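Local coordinates for DCN1-like protein 3 (Homo sapiens, PDB 4GBA) that contributes to cullin neddylation by helping transfer NEDD8 from N-terminally acetylated NEDD8-conjugating E2 enzymes to cullin-RBX complexes, here through its DCUN1 (PONY) domain, at residues L35-D38 and R43-L46; L47-Q52 and T88-E93; K97-F102 and K127-Q132; K153-D158 and P184-T189. One frame throughout, in Å; residues are numbered along the deposited sequence.

All four contacts lie within the helical DCUN1 domain. Contacts 1 and 2 both use helix 42-50, which they engage near its start and at its C-terminal end, and each is partly buried. Contact 3 is the core of the set: it joins helices 93-107 and 119-129, its centre about 5 Å from the centre of the chain, and all its touching residues are buried and largely apolar. Contact 2 touches it through Trp49 and Asp98, and is the one of the four with a salt bridge between its segments. Contact 4 lies on the far side of the chain's centre from contacts 1 and 2. It is a slim apolar touch between a strand-to-helix junction and the start of helix 185-199.

Contact 1 of 4, residues L35-D38 and R43-L46; sequences LCVD and RVLL
Val37 and Val44 face each other across a helix-loop-helix connection in the DCUN1 domain, Val37 in the loop that follows helix 25-34 and Val44 on the first turns of helix 42-50. Cys36 is the first residue to leave helical phi/psi, and its positive phi of 63° and two bonds back into the last turn make a Schellman motif. After it the chain turns, and Val37 directs its CB toward the following helix. Val44 points its CB back at the loop, and the two short branched side chains cross obliquely. The closeness of their methyls in the model is doubtful, so only the general apposition can be trusted. Short, branched side chains suit a backbone separation of 7.6 Å between Val37 CA and Val44 CA. On Val44, CG1 lies anti to the backbone N (chi1 176°), which leaves CG2 as the methyl turned to the loop. The model puts Val44 CG2 3.5 Å from Asp38 O, though the exact placing of that methyl is uncertain. Arg43 adds its aliphatic part: its CD lies 4.3 Å from Val37 CG2, a loose contact of hydrocarbon with methyl at a partly exposed edge. Val44, with Leu45, also packs against a modified side chain of the bound peptide, so this turn of helix contributes to the peptide site. Asp38 OD2 is hydrogen-bonded to Thr40 N, two residues on, as in an Asx turn.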
loop_
_atom_site.group_PDB
_atom_site.type_symbol
_atom_site.label_atom_id
_atom_site.label_comp_id
_atom_site.label_asym_id
_atom_site.label_seq_id
_atom_site.Cartn_x
_atom_site.Cartn_y
_atom_site.Cartn_z
ATOM N N LEU A 35 -7.667 15.019 9.596
ATOM C CA LEU A 35 -7.553 15.152 8.144
ATOM C C LEU A 35 -8.867 14.851 7.425
ATOM O O LEU A 35 -8.975 15.075 6.223
ATOM C CB LEU A 35 -6.462 14.234 7.613
ATOM C CG LEU A 35 -5.032 14.527 8.060
ATOM C CD1 LEU A 35 -4.140 13.372 7.669
ATOM C CD2 LEU A 35 -4.517 15.832 7.454
ATOM N N CYS A 36 -9.848 14.309 8.156
ATOM C CA CYS A 36 -11.140 13.958 7.575
ATOM C C CYS A 36 -10.986 12.896 6.518
ATOM O O CYS A 36 -11.598 12.951 5.446
ATOM C CB CYS A 36 -11.797 15.194 6.976
ATOM S SG CYS A 36 -12.330 16.312 8.267
ATOM N N VAL A 37 -10.172 11.906 6.852
ATOM C CA VAL A 37 -9.766 10.883 5.910
ATOM C C VAL A 37 -9.966 9.516 6.573
ATOM O O VAL A 37 -9.650 9.342 7.752
ATOM C CB VAL A 37 -8.275 11.151 5.484
ATOM C CG1 VAL A 37 -7.380 9.974 5.738
ATOM C CG2 VAL A 37 -8.202 11.623 4.037
ATOM N N ASP A 38 -10.522 8.553 5.846
ATOM C CA ASP A 38 -10.570 7.196 6.374
ATOM C C ASP A 38 -9.120 6.720 6.477
ATOM O O ASP A 38 -8.357 6.889 5.536
ATOM C CB ASP A 38 -11.410 6.274 5.475
ATOM C CG ASP A 38 -11.502 4.843 6.015
ATOM O OD1 ASP A 38 -12.631 4.303 6.160
ATOM O OD2 ASP A 38 -10.438 4.245 6.285
ATOM N N ARG A 43 -5.046 8.232 0.047
ATOM C CA ARG A 43 -4.274 9.404 0.462
ATOM C C ARG A 43 -3.407 9.142 1.674
ATOM O O ARG A 43 -2.357 9.760 1.828
ATOM C CB ARG A 43 -5.183 10.574 0.788
ATOM C CG ARG A 43 -5.643 11.343 -0.404
ATOM C CD ARG A 43 -6.920 12.045 -0.054
ATOM N NE ARG A 43 -7.656 12.409 -1.249
ATOM C CZ ARG A 43 -8.760 13.138 -1.232
ATOM N NH1 ARG A 43 -9.231 13.565 -0.064
ATOM N NH2 ARG A 43 -9.376 13.442 -2.375
ATOM N N VAL A 44 -3.865 8.245 2.545
ATOM C CA VAL A 44 -3.115 7.900 3.750
ATOM C C VAL A 44 -1.897 7.052 3.390
ATOM O O VAL A 44 -0.808 7.253 3.941
ATOM C CB VAL A 44 -4.012 7.206 4.808
ATOM C CG1 VAL A 44 -3.186 6.764 6.008
ATOM C CG2 VAL A 44 -5.147 8.163 5.236
ATOM N N LEU A 45 -2.077 6.121 2.454
ATOM C CA LEU A 45 -0.935 5.427 1.862
ATOM C C LEU A 45 0.057 6.453 1.248
ATOM O O LEU A 45 1.270 6.365 1.474
ATOM C CB LEU A 45 -1.397 4.396 0.820
ATOM C CG LEU A 45 -0.298 3.665 0.035
ATOM C CD1 LEU A 45 0.479 2.673 0.932
ATOM C CD2 LEU A 45 -0.879 2.967 -1.201
ATOM N N LEU A 46 -0.454 7.440 0.507
ATOM C CA LEU A 46 0.420 8.482 -0.079
ATOM C C LEU A 46 1.188 9.262 0.989
ATOM O O LEU A 46 2.377 9.510 0.848
ATOM C CB LEU A 46 -0.371 9.453 -0.950
ATOM C CG LEU A 46 -1.031 8.866 -2.192
ATOM C CD1 LEU A 46 -1.608 9.975 -3.083
ATOM C CD2 LEU A 46 -0.029 8.043 -2.954
#

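Contact 2 of 4, residues L47-Q52 and T88-E93; sequences LAWKFQ and TEAKQE
Two helices of the DCUN1 domain are joined by Lys50 and Glu89, the first near the end of helix 42-50, which closes in a Schellman motif at Gln52, the second in the C-terminal part of helix 76-89, where a type I turn runs from Glu89 to Gln92. The two side chains approach from opposite directions. Glu89 reaches out extended beyond CG, while Lys50 bends at chi2 (53°) and chi4 (50°), and the salt bridge runs from Lys50 NZ to Glu89 OE2 at 3.3 Å. Lys50 CE also lies against the carboxylate, 3.1 Å from Glu89 OE2 and close to OE1 too, so the end of the lysine chain and not NZ alone meets the acid. OE2 also pairs with Lys95, a second positive charge that would probably stabilise the carboxylate. Lys50 CD lies 3.7 Å above one face of the Trp49 indole, offset toward the rim, while NZ runs on to Glu89. The six-membered end of that indole reaches Ala90, with Trp49 CZ3 4.3 Å from Ala90 CB; a small methyl suits the buried spot. The turn is fastened by Gln92 NE2, which donates to Thr88 O at 3.0 Å from 40° above the carbonyl plane, while Lys91 N comes from the other face.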
loop_
_atom_site.group_PDB
_atom_site.type_symbol
_atom_site.label_atom_id
_atom_site.label_comp_id
_atom_site.label_asym_id
_atom_site.label_seq_id
_atom_site.Cartn_x
_atom_site.Cartn_y
_atom_site.Cartn_z
ATOM N N LEU A 47 0.498 9.629 2.063
ATOM C CA LEU A 47 1.123 10.305 3.194
ATOM C C LEU A 47 2.246 9.466 3.785
ATOM O O LEU A 47 3.360 9.954 3.945
ATOM C CB LEU A 47 0.075 10.602 4.269
ATOM C CG LEU A 47 0.071 11.948 4.989
ATOM C CD1 LEU A 47 0.366 13.118 4.024
ATOM C CD2 LEU A 47 -1.272 12.154 5.727
ATOM N N ALA A 48 1.953 8.205 4.115
ATOM C CA ALA A 48 2.954 7.295 4.660
ATOM C C ALA A 48 4.143 7.174 3.698
ATOM O O ALA A 48 5.297 7.133 4.120
ATOM C CB ALA A 48 2.336 5.904 4.938
ATOM N N TRP A 49 3.843 7.105 2.404
ATOM C CA TRP A 49 4.866 7.086 1.371
ATOM C C TRP A 49 5.763 8.340 1.463
ATOM O O TRP A 49 6.974 8.230 1.653
ATOM C CB TRP A 49 4.199 6.946 -0.006
ATOM C CG TRP A 49 5.120 7.154 -1.207
ATOM C CD1 TRP A 49 6.307 6.527 -1.453
ATOM C CD2 TRP A 49 4.885 8.024 -2.330
ATOM N NE1 TRP A 49 6.829 6.947 -2.656
ATOM C CE2 TRP A 49 5.982 7.868 -3.212
ATOM C CE3 TRP A 49 3.860 8.920 -2.671
ATOM C CZ2 TRP A 49 6.084 8.582 -4.415
ATOM C CZ3 TRP A 49 3.959 9.630 -3.868
ATOM C CH2 TRP A 49 5.068 9.456 -4.725
ATOM N N LYS A 50 5.149 9.520 1.356
ATOM C CA LYS A 50 5.842 10.808 1.525
ATOM C C LYS A 50 6.652 10.924 2.830
ATOM O O LYS A 50 7.732 11.515 2.842
ATOM C CB LYS A 50 4.834 11.956 1.443
ATOM C CG LYS A 50 5.040 12.846 0.273
ATOM C CD LYS A 50 5.086 12.059 -1.000
ATOM C CE LYS A 50 5.492 12.965 -2.153
ATOM N NZ LYS A 50 6.706 13.713 -1.783
ATOM N N PHE A 51 6.129 10.371 3.929
ATOM C CA PHE A 51 6.838 10.421 5.211
ATOM C C PHE A 51 7.848 9.289 5.328
ATOM O O PHE A 51 8.580 9.197 6.317
ATOM C CB PHE A 51 5.862 10.346 6.393
ATOM C CG PHE A 51 4.961 11.550 6.527
ATOM C CD1 PHE A 51 4.971 12.562 5.576
ATOM C CD2 PHE A 51 4.112 11.669 7.609
ATOM C CE1 PHE A 51 4.145 13.663 5.698
ATOM C CE2 PHE A 51 3.285 12.768 7.745
ATOM C CZ PHE A 51 3.305 13.770 6.785
ATOM N N GLN A 52 7.862 8.410 4.326
ATOM C CA GLN A 52 8.766 7.257 4.317
ATOM C C GLN A 52 8.663 6.431 5.602
ATOM O O GLN A 52 9.684 6.140 6.237
ATOM C CB GLN A 52 10.218 7.722 4.150
ATOM C CG GLN A 52 10.471 8.645 2.975
ATOM C CD GLN A 52 11.955 8.826 2.722
ATOM O OE1 GLN A 52 12.531 9.874 3.025
ATOM N NE2 GLN A 52 12.589 7.790 2.185
ATOM N N THR A 88 -1.701 13.662 -7.884
ATOM C CA THR A 88 -1.105 13.883 -9.196
ATOM C C THR A 88 0.297 13.311 -9.272
ATOM O O THR A 88 0.642 12.635 -10.239
ATOM C CB THR A 88 -1.093 15.384 -9.554
ATOM O OG1 THR A 88 -2.417 15.776 -9.916
ATOM C CG2 THR A 88 -0.172 15.663 -10.725
ATOM N N GLU A 89 1.099 13.582 -8.251
ATOM C CA GLU A 89 2.467 13.062 -8.179
ATOM C C GLU A 89 2.494 11.541 -8.337
ATOM O O GLU A 89 3.290 11.000 -9.107
ATOM C CB GLU A 89 3.083 13.443 -6.837
ATOM C CG GLU A 89 4.588 13.307 -6.740
ATOM C CD GLU A 89 5.120 13.869 -5.429
ATOM O OE1 GLU A 89 4.373 14.601 -4.743
ATOM O OE2 GLU A 89 6.279 13.581 -5.073
ATOM N N ALA A 90 1.607 10.863 -7.611
ATOM C CA ALA A 90 1.568 9.400 -7.581
ATOM C C ALA A 90 1.147 8.785 -8.912
ATOM O O ALA A 90 1.233 7.575 -9.091
ATOM C CB ALA A 90 0.657 8.915 -6.463
ATOM N N LYS A 91 0.698 9.622 -9.841
ATOM C CA LYS A 91 0.307 9.161 -11.172
ATOM C C LYS A 91 1.472 9.142 -12.166
ATOM O O LYS A 91 1.416 8.436 -13.167
ATOM C CB LYS A 91 -0.834 10.016 -11.731
ATOM C CG LYS A 91 -2.209 9.586 -11.266
ATOM C CD LYS A 91 -3.251 9.897 -12.327
ATOM C CE LYS A 91 -3.680 11.360 -12.283
ATOM N NZ LYS A 91 -4.794 11.595 -11.303
ATOM N N GLN A 92 2.513 9.925 -11.895
ATOM C CA GLN A 92 3.684 9.949 -12.761
ATOM C C GLN A 92 4.384 8.597 -12.680
ATOM O O GLN A 92 4.489 8.017 -11.604
ATOM C CB GLN A 92 4.651 11.073 -12.368
ATOM C CG GLN A 92 4.005 12.445 -12.136
ATOM C CD GLN A 92 3.055 12.894 -13.264
ATOM O OE1 GLN A 92 3.492 13.179 -14.391
ATOM N NE2 GLN A 92 1.751 12.972 -12.953
ATOM N N GLU A 93 4.879 8.114 -13.817
ATOM C CA GLU A 93 5.392 6.746 -13.928
ATOM C C GLU A 93 6.473 6.371 -12.911
ATOM O O GLU A 93 6.408 5.313 -12.290
ATOM C CB GLU A 93 5.910 6.475 -15.346
ATOM C CG GLU A 93 6.181 5.000 -15.610
ATOM C CD GLU A 93 7.011 4.748 -16.860
ATOM O OE1 GLU A 93 7.061 5.641 -17.742
ATOM O OE2 GLU A 93 7.612 3.648 -16.951
#

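Contact 3 of 4, residues K97-F102 and K127-Q132; sequences KDLYRF and KLVFTQ
Tyr100 of helix 93-107 reaches Val129 and Phe130 at the end of helix 119-129, deep in the core of the DCUN1 domain. From CB the side chain leaves with CG anti to the backbone N (chi1 -171°), which carries the ring across to the other helix although CB itself does not point there. CD1 is the first atom to touch, 3.9 Å from Val129 CG1, the tyrosine and valine side chains crossing at about a right angle. One atom further out, CE1 lies 3.9 Å from Phe130 CZ; the two rings meet obliquely, with planes at 50° and centroids 5.8 Å apart. At the tip, OH is hydrogen-bonded to both Trp160 O and Trp126 NE1, while the ring stacks on that of Trp160. Val129 serves two neighbours: CG1 goes to the tyrosine, and CG2, anti to the backbone N, lies 4.0 Å from Leu99 CG. Beta-branching makes this possible, because it spreads two methyls from one CB close to the backbone. The helices are thus joined by dispersion between apolar groups, and tyrosine suits the place because its flat ring fills the core while the indole N-H and the backbone carbonyl satisfy its one buried polar atom.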
loop_
_atom_site.group_PDB
_atom_site.type_symbol
_atom_site.label_atom_id
_atom_site.label_comp_id
_atom_site.label_asym_id
_atom_site.label_seq_id
_atom_site.Cartn_x
_atom_site.Cartn_y
_atom_site.Cartn_z
ATOM N N LYS A 97 6.175 3.820 -9.522
ATOM C CA LYS A 97 7.043 2.669 -9.290
ATOM C C LYS A 97 7.617 2.743 -7.891
ATOM O O LYS A 97 7.728 1.725 -7.212
ATOM C CB LYS A 97 8.173 2.588 -10.330
ATOM C CG LYS A 97 7.739 1.941 -11.643
ATOM C CD LYS A 97 8.698 2.245 -12.792
ATOM C CE LYS A 97 9.918 1.334 -12.780
ATOM N NZ LYS A 97 10.807 1.602 -13.951
ATOM N N ASP A 98 7.979 3.949 -7.462
ATOM C CA ASP A 98 8.556 4.125 -6.133
ATOM C C ASP A 98 7.514 3.878 -5.035
ATOM O O ASP A 98 7.799 3.213 -4.041
ATOM C CB ASP A 98 9.193 5.511 -5.972
ATOM C CG ASP A 98 9.904 5.672 -4.631
ATOM O OD1 ASP A 98 11.047 5.173 -4.497
ATOM O OD2 ASP A 98 9.328 6.291 -3.706
ATOM N N LEU A 99 6.315 4.422 -5.227
ATOM C CA LEU A 99 5.223 4.221 -4.297
ATOM C C LEU A 99 4.887 2.733 -4.192
ATOM O O LEU A 99 4.678 2.200 -3.092
ATOM C CB LEU A 99 3.995 5.005 -4.759
ATOM C CG LEU A 99 2.674 4.544 -4.147
ATOM C CD1 LEU A 99 2.611 4.912 -2.671
ATOM C CD2 LEU A 99 1.521 5.138 -4.921
ATOM N N TYR A 100 4.847 2.075 -5.352
ATOM C CA TYR A 100 4.652 0.627 -5.444
ATOM C C TYR A 100 5.706 -0.202 -4.678
ATOM O O TYR A 100 5.351 -1.162 -3.982
ATOM C CB TYR A 100 4.560 0.188 -6.911
ATOM C CG TYR A 100 4.146 -1.259 -7.092
ATOM C CD1 TYR A 100 2.803 -1.626 -7.077
ATOM C CD2 TYR A 100 5.095 -2.261 -7.281
ATOM C CE1 TYR A 100 2.412 -2.947 -7.235
ATOM C CE2 TYR A 100 4.714 -3.599 -7.443
ATOM C CZ TYR A 100 3.372 -3.932 -7.420
ATOM O OH TYR A 100 2.988 -5.251 -7.576
ATOM N N ARG A 101 6.986 0.158 -4.787
ATOM C CA ARG A 101 8.023 -0.545 -4.025
ATOM C C ARG A 101 7.888 -0.297 -2.519
ATOM O O ARG A 101 8.040 -1.226 -1.719
ATOM C CB ARG A 101 9.437 -0.172 -4.503
ATOM C CG ARG A 101 9.605 -0.193 -6.023
ATOM C CD ARG A 101 11.053 0.133 -6.479
ATOM N NE ARG A 101 11.713 -1.063 -7.013
ATOM C CZ ARG A 101 12.618 -1.072 -7.993
ATOM N NH1 ARG A 101 12.994 0.066 -8.576
ATOM N NH2 ARG A 101 13.139 -2.236 -8.395
ATOM N N PHE A 102 7.628 0.961 -2.144
ATOM C CA PHE A 102 7.379 1.360 -0.756
ATOM C C PHE A 102 6.191 0.596 -0.150
ATOM O O PHE A 102 6.217 0.229 1.022
ATOM C CB PHE A 102 7.107 2.882 -0.648
ATOM C CG PHE A 102 6.506 3.291 0.680
ATOM C CD1 PHE A 102 7.318 3.540 1.782
ATOM C CD2 PHE A 102 5.125 3.377 0.840
ATOM C CE1 PHE A 102 6.771 3.891 3.006
ATOM C CE2 PHE A 102 4.575 3.725 2.065
ATOM C CZ PHE A 102 5.403 3.982 3.148
ATOM N N LYS A 127 -5.042 -3.539 -4.058
ATOM C CA LYS A 127 -6.229 -2.744 -4.365
ATOM C C LYS A 127 -5.968 -1.253 -4.118
ATOM O O LYS A 127 -6.266 -0.407 -4.955
ATOM C CB LYS A 127 -7.378 -3.205 -3.478
ATOM C CG LYS A 127 -8.766 -2.822 -3.952
ATOM C CD LYS A 127 -9.849 -3.548 -3.124
ATOM C CE LYS A 127 -9.497 -5.040 -2.920
ATOM N NZ LYS A 127 -10.527 -5.856 -2.169
ATOM N N LEU A 128 -5.416 -0.945 -2.952
ATOM C CA LEU A 128 -5.110 0.424 -2.585
ATOM C C LEU A 128 -4.094 1.105 -3.536
ATOM O O LEU A 128 -4.345 2.207 -4.043
ATOM C CB LEU A 128 -4.626 0.494 -1.129
ATOM C CG LEU A 128 -4.746 1.882 -0.487
ATOM C CD1 LEU A 128 -6.185 2.373 -0.593
ATOM C CD2 LEU A 128 -4.280 1.864 0.954
ATOM N N VAL A 129 -2.962 0.456 -3.786
ATOM C CA VAL A 129 -1.898 1.088 -4.566
ATOM C C VAL A 129 -2.317 1.395 -6.019
ATOM O O VAL A 129 -1.873 2.388 -6.611
ATOM C CB VAL A 129 -0.555 0.289 -4.479
ATOM C CG1 VAL A 129 -0.615 -0.997 -5.292
ATOM C CG2 VAL A 129 0.624 1.160 -4.914
ATOM N N PHE A 130 -3.198 0.569 -6.576
ATOM C CA PHE A 130 -3.652 0.758 -7.955
ATOM C C PHE A 130 -4.877 1.671 -8.071
ATOM O O PHE A 130 -5.462 1.792 -9.147
ATOM C CB PHE A 130 -3.943 -0.593 -8.631
ATOM C CG PHE A 130 -2.702 -1.343 -9.067
ATOM C CD1 PHE A 130 -1.879 -0.832 -10.072
ATOM C CD2 PHE A 130 -2.362 -2.559 -8.484
ATOM C CE1 PHE A 130 -0.745 -1.510 -10.478
ATOM C CE2 PHE A 130 -1.217 -3.248 -8.892
ATOM C CZ PHE A 130 -0.410 -2.725 -9.889
ATOM N N THR A 131 -5.257 2.310 -6.966
ATOM C CA THR A 131 -6.442 3.178 -6.912
ATOM C C THR A 131 -6.655 4.066 -8.157
ATOM O O THR A 131 -7.744 4.077 -8.721
ATOM C CB THR A 131 -6.453 4.045 -5.610
ATOM O OG1 THR A 131 -6.630 3.197 -4.464
ATOM C CG2 THR A 131 -7.562 5.056 -5.645
ATOM N N GLN A 132 -5.631 4.795 -8.595
ATOM C CA GLN A 132 -5.807 5.722 -9.720
ATOM C C GLN A 132 -5.684 5.063 -11.091
ATOM O O GLN A 132 -6.026 5.656 -12.106
ATOM C CB GLN A 132 -4.832 6.905 -9.630
ATOM C CG GLN A 132 -4.852 7.609 -8.276
ATOM C CD GLN A 132 -4.242 9.003 -8.316
ATOM O OE1 GLN A 132 -4.956 9.992 -8.469
ATOM N NE2 GLN A 132 -2.927 9.089 -8.151
#

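Contact 4 of 4, residues K153-D158 and P184-T189; sequences KGISRD and PSLFDT
Ile155 and Leu186 make the apolar part of this contact, tying a strand-to-helix junction to the first turns of helix 185-199. Their side chains cross at about a right angle and meet through their ends, Ile155 CD1 lying 3.7 Å from Leu186 CD2. The CB of Ile155 does not aim at the leucine. It is CG1, set anti to the carbonyl carbon (chi1 -69°), and the further bend at chi2 that carry CD1 across. Leu186 does point its CB at the strand, and its forked end offers one methyl to the isoleucine. Elsewhere the backbone O of Asp158 comes no nearer than 4.4 Å to Pro184 CG, a loose approach. Within 184-189 the proline also lies against an aromatic ring, its CD 3.4 Å above one face of Phe187 and offset toward the rim.

Polar bonds shape each segment rather than join the two. Pro184 lies just before its helix, where a residue without an N-H costs no helical bond, and its O accepts from Phe187 N at 3.0 Å. Ser156 is the N-cap residue of helix 157-169, a position that suits a small hydroxyl side chain, and its OG is hydrogen-bonded to Thr159 OG1.

Ile155 pairs by backbone hydrogen bonds with Leu117 in a short antiparallel two-stranded sheet, consistent with the EF-hand clan of the cullin-binding family. The Ile155 side chain packs on Ala122 and Trp126 of helix 119-129. Leu186 also rests on Trp141, Phe144 and Leu145 of helix 138-147, while Pro184 and Phe187 lie against helix 157-169.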
loop_
_atom_site.group_PDB
_atom_site.type_symbol
_atom_site.label_atom_id
_atom_site.label_comp_id
_atom_site.label_asym_id
_atom_site.label_seq_id
_atom_site.Cartn_x
_atom_site.Cartn_y
_atom_site.Cartn_z
ATOM N N LYS A 153 0.655 -18.904 1.857
ATOM C CA LYS A 153 0.687 -18.239 3.154
ATOM C C LYS A 153 0.830 -16.723 2.978
ATOM O O LYS A 153 0.170 -15.934 3.661
ATOM C CB LYS A 153 1.834 -18.782 4.008
ATOM N N GLY A 154 1.686 -16.314 2.048
ATOM C CA GLY A 154 1.946 -14.905 1.856
ATOM C C GLY A 154 2.454 -14.563 0.476
ATOM O O GLY A 154 2.498 -15.408 -0.420
ATOM N N ILE A 155 2.827 -13.301 0.311
ATOM C CA ILE A 155 3.342 -12.786 -0.949
ATOM C C ILE A 155 4.746 -12.269 -0.679
ATOM O O ILE A 155 4.947 -11.427 0.197
ATOM C CB ILE A 155 2.424 -11.666 -1.517
ATOM C CG1 ILE A 155 1.084 -12.265 -1.969
ATOM C CG2 ILE A 155 3.099 -10.920 -2.679
ATOM C CD1 ILE A 155 1.200 -13.265 -3.131
ATOM N N SER A 156 5.714 -12.808 -1.410
ATOM C CA SER A 156 7.112 -12.442 -1.242
ATOM C C SER A 156 7.459 -11.167 -2.022
ATOM O O SER A 156 6.658 -10.668 -2.814
ATOM C CB SER A 156 8.025 -13.600 -1.680
ATOM O OG SER A 156 7.939 -13.804 -3.080
ATOM N N ARG A 157 8.667 -10.660 -1.795
ATOM C CA ARG A 157 9.105 -9.393 -2.376
ATOM C C ARG A 157 9.253 -9.446 -3.890
ATOM O O ARG A 157 9.028 -8.452 -4.570
ATOM C CB ARG A 157 10.432 -8.954 -1.757
ATOM C CG ARG A 157 10.842 -7.543 -2.150
ATOM C CD ARG A 157 12.145 -7.146 -1.480
ATOM N NE ARG A 157 12.087 -7.315 -0.029
ATOM C CZ ARG A 157 11.833 -6.330 0.828
ATOM N NH1 ARG A 157 11.618 -5.094 0.381
ATOM N NH2 ARG A 157 11.798 -6.583 2.133
ATOM N N ASP A 158 9.639 -10.602 -4.419
ATOM C CA ASP A 158 9.864 -10.747 -5.855
ATOM C C ASP A 158 8.561 -10.944 -6.600
ATOM O O ASP A 158 8.397 -10.450 -7.713
ATOM C CB ASP A 158 10.836 -11.896 -6.129
ATOM C CG ASP A 158 12.238 -11.579 -5.658
ATOM O OD1 ASP A 158 12.737 -10.479 -5.999
ATOM O OD2 ASP A 158 12.825 -12.408 -4.925
ATOM N N PRO A 184 6.949 -15.604 -11.424
ATOM C CA PRO A 184 6.743 -16.438 -10.234
ATOM C C PRO A 184 5.626 -17.421 -10.541
ATOM O O PRO A 184 4.711 -17.074 -11.282
ATOM C CB PRO A 184 6.322 -15.429 -9.165
ATOM C CG PRO A 184 6.919 -14.130 -9.629
ATOM C CD PRO A 184 6.811 -14.169 -11.120
ATOM N N SER A 185 5.722 -18.639 -10.022
ATOM C CA SER A 185 4.800 -19.704 -10.417
ATOM C C SER A 185 3.360 -19.386 -10.042
ATOM O O SER A 185 2.425 -19.849 -10.696
ATOM C CB SER A 185 5.240 -21.048 -9.827
ATOM O OG SER A 185 5.274 -20.983 -8.414
ATOM N N LEU A 186 3.179 -18.583 -8.999
ATOM C CA LEU A 186 1.842 -18.111 -8.653
ATOM C C LEU A 186 1.094 -17.466 -9.840
ATOM O O LEU A 186 -0.128 -17.600 -9.958
ATOM C CB LEU A 186 1.880 -17.150 -7.460
ATOM C CG LEU A 186 0.495 -16.755 -6.925
ATOM C CD1 LEU A 186 -0.250 -17.991 -6.379
ATOM C CD2 LEU A 186 0.573 -15.658 -5.869
ATOM N N PHE A 187 1.813 -16.767 -10.715
ATOM C CA PHE A 187 1.171 -16.155 -11.874
ATOM C C PHE A 187 0.566 -17.222 -12.793
ATOM O O PHE A 187 -0.516 -17.027 -13.345
ATOM C CB PHE A 187 2.131 -15.244 -12.651
ATOM C CG PHE A 187 2.649 -14.057 -11.855
ATOM C CD1 PHE A 187 2.225 -13.821 -10.560
ATOM C CD2 PHE A 187 3.558 -13.176 -12.421
ATOM C CE1 PHE A 187 2.709 -12.735 -9.834
ATOM C CE2 PHE A 187 4.046 -12.091 -11.703
ATOM C CZ PHE A 187 3.621 -11.876 -10.404
ATOM N N ASP A 188 1.257 -18.350 -12.945
ATOM C CA ASP A 188 0.756 -19.458 -13.764
ATOM C C ASP A 188 -0.476 -20.118 -13.132
ATOM O O ASP A 188 -1.459 -20.411 -13.819
ATOM C CB ASP A 188 1.844 -20.511 -14.023
ATOM C CG ASP A 188 1.538 -21.375 -15.251
ATOM O OD1 ASP A 188 1.202 -20.812 -16.325
ATOM O OD2 ASP A 188 1.616 -22.621 -15.148
ATOM N N THR A 189 -0.408 -20.348 -11.824
ATOM C CA THR A 189 -1.551 -20.841 -11.066
ATOM C C THR A 189 -2.781 -19.964 -11.309
ATOM O O THR A 189 -3.915 -20.454 -11.374
ATOM C CB THR A 189 -1.250 -20.849 -9.554
ATOM O OG1 THR A 189 -0.076 -21.625 -9.296
ATOM C CG2 THR A 189 -2.422 -21.421 -8.776
#